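Local coordinates for protein vacuolar aminopeptidase 1 (Saccharomyces cerevisiae, PDB 5JGF) that removes N-terminal amino acids from peptides in the vacuole as a zinc-dependent, dodecameric M18 aminopeptidase and serves as major cargo of the cytoplasm-to-vacuole targeting pathway, at residues N66-S71 against T304-K309; L44-N49 against F61-N66. All coordinates share one frame; numbering follows the deposited sequence.

Contact 1. Residues N66-S71 against T304-K309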
# COMPACT_ATOMS: atom_id res chain seq x y z
N ASN D 66 -53.74 -3.84 -4.40
CA ASN D 66 -52.85 -4.37 -3.37
C ASN D 66 -52.97 -3.66 -2.02
O ASN D 66 -52.22 -3.96 -1.09
CB ASN D 66 -51.40 -4.28 -3.87
CG ASN D 66 -50.46 -5.21 -3.12
OD1 ASN D 66 -50.61 -6.42 -3.18
ND2 ASN D 66 -49.48 -4.63 -2.42
N GLY D 67 -53.90 -2.72 -1.93
CA GLY D 67 -54.08 -1.96 -0.70
C GLY D 67 -52.99 -0.92 -0.48
O GLY D 67 -52.92 -0.30 0.58
N THR D 68 -52.14 -0.72 -1.49
CA THR D 68 -51.03 0.23 -1.38
C THR D 68 -50.83 1.10 -2.63
O THR D 68 -49.88 1.88 -2.69
CB THR D 68 -49.70 -0.52 -1.14
OG1 THR D 68 -49.44 -1.40 -2.25
CG2 THR D 68 -49.77 -1.35 0.13
N ASN D 69 -51.71 0.95 -3.61
CA ASN D 69 -51.63 1.66 -4.88
C ASN D 69 -53.05 2.21 -5.12
O ASN D 69 -53.99 1.44 -5.32
CB ASN D 69 -51.23 0.64 -5.96
CG ASN D 69 -51.02 1.23 -7.35
OD1 ASN D 69 -50.93 0.47 -8.32
ND2 ASN D 69 -50.92 2.55 -7.45
N LEU D 70 -53.20 3.53 -5.07
CA LEU D 70 -54.52 4.14 -5.23
C LEU D 70 -54.58 5.18 -6.34
O LEU D 70 -53.63 5.92 -6.58
CB LEU D 70 -54.94 4.79 -3.90
CG LEU D 70 -56.28 5.54 -3.80
CD1 LEU D 70 -56.75 5.52 -2.36
CD2 LEU D 70 -56.13 6.97 -4.30
N SER D 71 -55.72 5.21 -7.04
CA SER D 71 -55.92 6.17 -8.11
C SER D 71 -57.30 6.81 -7.94
O SER D 71 -58.31 6.11 -7.95
CB SER D 71 -55.85 5.50 -9.48
OG SER D 71 -56.03 6.46 -10.51
N THR D 304 -43.10 -3.44 -9.92
CA THR D 304 -44.01 -4.34 -9.22
C THR D 304 -45.39 -3.96 -9.76
O THR D 304 -45.53 -2.92 -10.39
CB THR D 304 -44.02 -4.12 -7.69
OG1 THR D 304 -44.57 -2.83 -7.40
CG2 THR D 304 -42.60 -4.21 -7.12
N ARG D 305 -46.39 -4.79 -9.53
CA ARG D 305 -47.71 -4.46 -10.06
C ARG D 305 -48.32 -3.24 -9.37
O ARG D 305 -49.16 -2.56 -9.95
CB ARG D 305 -48.65 -5.66 -9.95
CG ARG D 305 -49.22 -5.91 -8.58
CD ARG D 305 -50.11 -7.14 -8.59
NE ARG D 305 -50.82 -7.27 -7.32
CZ ARG D 305 -52.13 -7.14 -7.18
NH1 ARG D 305 -52.89 -6.89 -8.23
NH2 ARG D 305 -52.67 -7.24 -5.97
N GLN D 306 -47.88 -2.96 -8.14
CA GLN D 306 -48.41 -1.82 -7.40
C GLN D 306 -47.51 -0.58 -7.51
O GLN D 306 -47.77 0.44 -6.88
CB GLN D 306 -48.63 -2.19 -5.92
CG GLN D 306 -47.38 -2.65 -5.17
CD GLN D 306 -47.19 -4.16 -5.18
OE1 GLN D 306 -46.16 -4.68 -4.71
NE2 GLN D 306 -48.18 -4.88 -5.68
N GLY D 307 -46.46 -0.69 -8.32
CA GLY D 307 -45.56 0.42 -8.53
C GLY D 307 -45.91 1.13 -9.83
O GLY D 307 -46.80 0.67 -10.56
N ALA D 308 -45.23 2.23 -10.14
CA ALA D 308 -45.51 2.98 -11.36
C ALA D 308 -45.46 2.14 -12.63
O ALA D 308 -46.25 2.37 -13.55
CB ALA D 308 -44.55 4.16 -11.49
N LYS D 309 -44.55 1.17 -12.68
CA LYS D 309 -44.44 0.34 -13.87
C LYS D 309 -45.59 -0.66 -13.99
O LYS D 309 -45.76 -1.30 -15.03
CB LYS D 309 -43.09 -0.39 -13.88
CG LYS D 309 -41.89 0.57 -13.96
CD LYS D 309 -40.56 -0.18 -13.91
CE LYS D 309 -39.37 0.77 -13.89
NZ LYS D 309 -39.22 1.54 -15.16
O HOH W 1 -48.58 -7.68 -5.49
O HOH W 2 -55.16 -6.17 -5.19
O HOH W 3 -49.62 0.76 -10.71

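Contact 2. Residues L44-N49 against F61-N66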
# COMPACT_ATOMS: atom_id res chain seq x y z
N LEU D 44 -64.33 1.90 -6.78
CA LEU D 44 -64.52 0.90 -7.82
C LEU D 44 -63.48 -0.20 -7.64
O LEU D 44 -62.29 0.08 -7.52
CB LEU D 44 -64.35 1.52 -9.21
CG LEU D 44 -65.27 2.68 -9.60
CD1 LEU D 44 -64.91 3.13 -11.01
CD2 LEU D 44 -66.73 2.24 -9.54
N SER D 45 -63.93 -1.45 -7.63
CA SER D 45 -63.02 -2.58 -7.48
C SER D 45 -62.38 -2.94 -8.81
O SER D 45 -63.05 -3.01 -9.83
CB SER D 45 -63.76 -3.80 -6.93
OG SER D 45 -62.92 -4.93 -6.92
N GLU D 46 -61.07 -3.19 -8.79
CA GLU D 46 -60.35 -3.57 -10.00
C GLU D 46 -60.81 -4.92 -10.53
O GLU D 46 -60.69 -5.20 -11.72
CB GLU D 46 -58.85 -3.69 -9.72
CG GLU D 46 -58.05 -2.44 -9.88
CD GLU D 46 -56.58 -2.77 -10.10
OE1 GLU D 46 -56.01 -3.51 -9.27
OE2 GLU D 46 -56.01 -2.30 -11.10
N LYS D 47 -61.33 -5.75 -9.63
CA LYS D 47 -61.76 -7.10 -10.00
C LYS D 47 -63.09 -7.21 -10.74
O LYS D 47 -63.48 -8.30 -11.15
CB LYS D 47 -61.80 -7.98 -8.75
CG LYS D 47 -60.42 -8.30 -8.19
CD LYS D 47 -60.52 -9.13 -6.92
CE LYS D 47 -59.15 -9.62 -6.48
NZ LYS D 47 -58.20 -8.49 -6.30
N SER D 48 -63.78 -6.09 -10.93
CA SER D 48 -65.05 -6.09 -11.65
C SER D 48 -64.98 -5.13 -12.82
O SER D 48 -64.28 -4.12 -12.76
CB SER D 48 -66.19 -5.68 -10.72
OG SER D 48 -66.34 -6.60 -9.65
N ASN D 49 -65.70 -5.43 -13.89
CA ASN D 49 -65.71 -4.56 -15.06
C ASN D 49 -66.44 -3.27 -14.70
O ASN D 49 -67.46 -3.29 -14.02
CB ASN D 49 -66.39 -5.26 -16.24
CG ASN D 49 -66.56 -4.35 -17.43
OD1 ASN D 49 -67.47 -3.53 -17.46
ND2 ASN D 49 -65.69 -4.49 -18.41
N PHE D 61 -64.46 9.02 -8.90
CA PHE D 61 -64.19 7.66 -8.46
C PHE D 61 -62.75 7.46 -8.00
O PHE D 61 -61.92 8.36 -8.08
CB PHE D 61 -64.44 6.66 -9.59
CG PHE D 61 -65.67 6.95 -10.42
CD1 PHE D 61 -65.65 7.91 -11.42
CD2 PHE D 61 -66.85 6.24 -10.20
CE1 PHE D 61 -66.78 8.17 -12.19
CE2 PHE D 61 -67.98 6.49 -10.97
CZ PHE D 61 -67.94 7.45 -11.97
N TYR D 62 -62.48 6.26 -7.51
CA TYR D 62 -61.14 5.88 -7.11
C TYR D 62 -61.11 4.37 -6.98
O TYR D 62 -62.14 3.73 -6.76
CB TYR D 62 -60.71 6.55 -5.79
CG TYR D 62 -61.30 5.97 -4.52
CD1 TYR D 62 -62.56 6.37 -4.06
CD2 TYR D 62 -60.59 5.06 -3.75
CE1 TYR D 62 -63.08 5.87 -2.87
CE2 TYR D 62 -61.10 4.55 -2.56
CZ TYR D 62 -62.35 4.97 -2.12
OH TYR D 62 -62.85 4.48 -0.94
N THR D 63 -59.92 3.79 -7.15
CA THR D 63 -59.76 2.35 -7.03
C THR D 63 -58.45 2.11 -6.29
O THR D 63 -57.62 3.01 -6.16
CB THR D 63 -59.73 1.66 -8.41
OG1 THR D 63 -59.75 0.24 -8.22
CG2 THR D 63 -58.48 2.05 -9.19
N ILE D 64 -58.28 0.89 -5.79
CA ILE D 64 -57.08 0.55 -5.05
C ILE D 64 -56.56 -0.80 -5.49
O ILE D 64 -57.34 -1.71 -5.78
CB ILE D 64 -57.37 0.50 -3.53
CG1 ILE D 64 -57.89 1.86 -3.06
CG2 ILE D 64 -56.11 0.11 -2.76
CD1 ILE D 64 -58.36 1.87 -1.62
N ARG D 65 -55.24 -0.92 -5.56
CA ARG D 65 -54.62 -2.17 -5.94
C ARG D 65 -53.65 -2.58 -4.83
O ARG D 65 -52.87 -1.76 -4.35
CB ARG D 65 -53.84 -2.02 -7.25
CG ARG D 65 -53.07 -3.28 -7.65
CD ARG D 65 -52.29 -3.08 -8.93
NE ARG D 65 -53.17 -2.84 -10.07
CZ ARG D 65 -52.74 -2.59 -11.31
NH1 ARG D 65 -51.44 -2.55 -11.57
NH2 ARG D 65 -53.61 -2.39 -12.28
N ASN D 66 -53.74 -3.84 -4.40
CA ASN D 66 -52.85 -4.37 -3.37
C ASN D 66 -52.97 -3.66 -2.02
O ASN D 66 -52.22 -3.96 -1.09
CB ASN D 66 -51.40 -4.28 -3.87
CG ASN D 66 -50.46 -5.21 -3.12
OD1 ASN D 66 -50.61 -6.42 -3.18
ND2 ASN D 66 -49.48 -4.63 -2.42
O HOH W 4 -59.67 -2.84 -6.29

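Contact 1. Residues N66-S71 against T304-K309
Asn-66 lays its carboxamide over that of Gln-306, the two amide planes stacked and only 13° apart, with CG of Asn-66 3.4 Å from NE2 of Gln-306. No direct hydrogen bond joins the segments; flat groups and water do the work. The Gln-306 chain is bent at chi2, which turns its amide under Asn-66 while CB and CG pass beside Thr-68 OG1. Further along, the side chain of Asn-69 packs on the turn backbone, its CG 3.4 Å from Gln-306 O. The Arg-305 guanidinium stands almost perpendicular to the Asn-66 amide, at 85°. One water accepts from Arg-305 NE and Gln-306 NE2 and gives only a weak bond to Asn-66 OD1, while another links Arg-305 NH2 to the backbone N of Asn-66. A third water lies within hydrogen-bonding distance of Asn-69 OD1 and Gly-307 O, which share its protons with other acceptors. The contact thus sets a classic beta bulge, in which Thr-68 and Asn-69 both face Arg-65, against the type I turn Thr-304 to Gly-307 that leads from the central sheet towards helix 312-324. In the next shell, Asn-66 ND2 donates to Thr-68 OG1 at 3.2 Å, nearly straight (173°) and in the amide plane, which fixes the rotation of the stacked amide. Asp-296 holds Thr-68 OG1, Asn-297 binds Gln-306 OE1, and Leu-294 O accepts a hydrogen bond from Asn-69 ND2. Across the subunit boundary, Arg-426 of a neighbouring subunit binds Asn-66 OD1, and Gly-424 O of that subunit accepts from Arg-305 NH1.

Contact 2. Residues L44-N49 against F61-N66
At the edge of the large mixed sheet, beside strand 58-65, side chains and water supplement the backbone pairing. Leu-44 N donates to Tyr-62 O at 2.9 Å, in line with the carbonyl. Its own carbonyl is taken up by a side chain instead: Thr-63 OG1, anti to the backbone N (chi1 -173°), donates to Leu-44 O at 2.6 Å, tilted 22° from the carbonyl plane. One residue pair further, water bridges Glu-46 N and Ile-64 O. Glu-46 then crosses Thr-63 at about a right angle, CG against OG1, and ends in a salt bridge with Arg-65. The guanidinium is met side-on at its edge: NE donates to OE1 of Glu-46 at 3.0 Å and NH2 to OE2 at 2.7 Å, the latter through the syn lone pair, with the planes nearly coplanar. The bend at chi3 (-64°) swings the Arg-65 head round to the carboxylate, while NH1 bonds Arg-305 O and Gly-310 O. A leucine in place of Arg-65 would probably leave the buried Glu-46 carboxylate without its countercharge and those two carbonyls without their shared donor. At the other end, Leu-44 CD1 packs obliquely on Phe-61 CD2 at 3.8 Å. An ST turn, with Ser-45 OG accepting from Lys-47 N, starts the type I turn that carries the chain away from this parallel strand pair at the sheet edge.

Along the chain the two contacts come in series, contact 2 closing before contact 1 opens, and they share Asn-66, the first residue after strand 58-65, in the connection to strand 69-76. Their centres lie 11 Å apart on the same mixed sheet: contact 2 at the outer side of strand 58-65, contact 1 at the start of strand 69-76, one strand further in. The backbone pairing of Thr-63 with Ser-71 couples them directly. Both also touch a neighbouring subunit, so this hairpin relates the sheet's edge to the dodecamer interface and, through 304-309, to the chain following zinc ligand Glu-299.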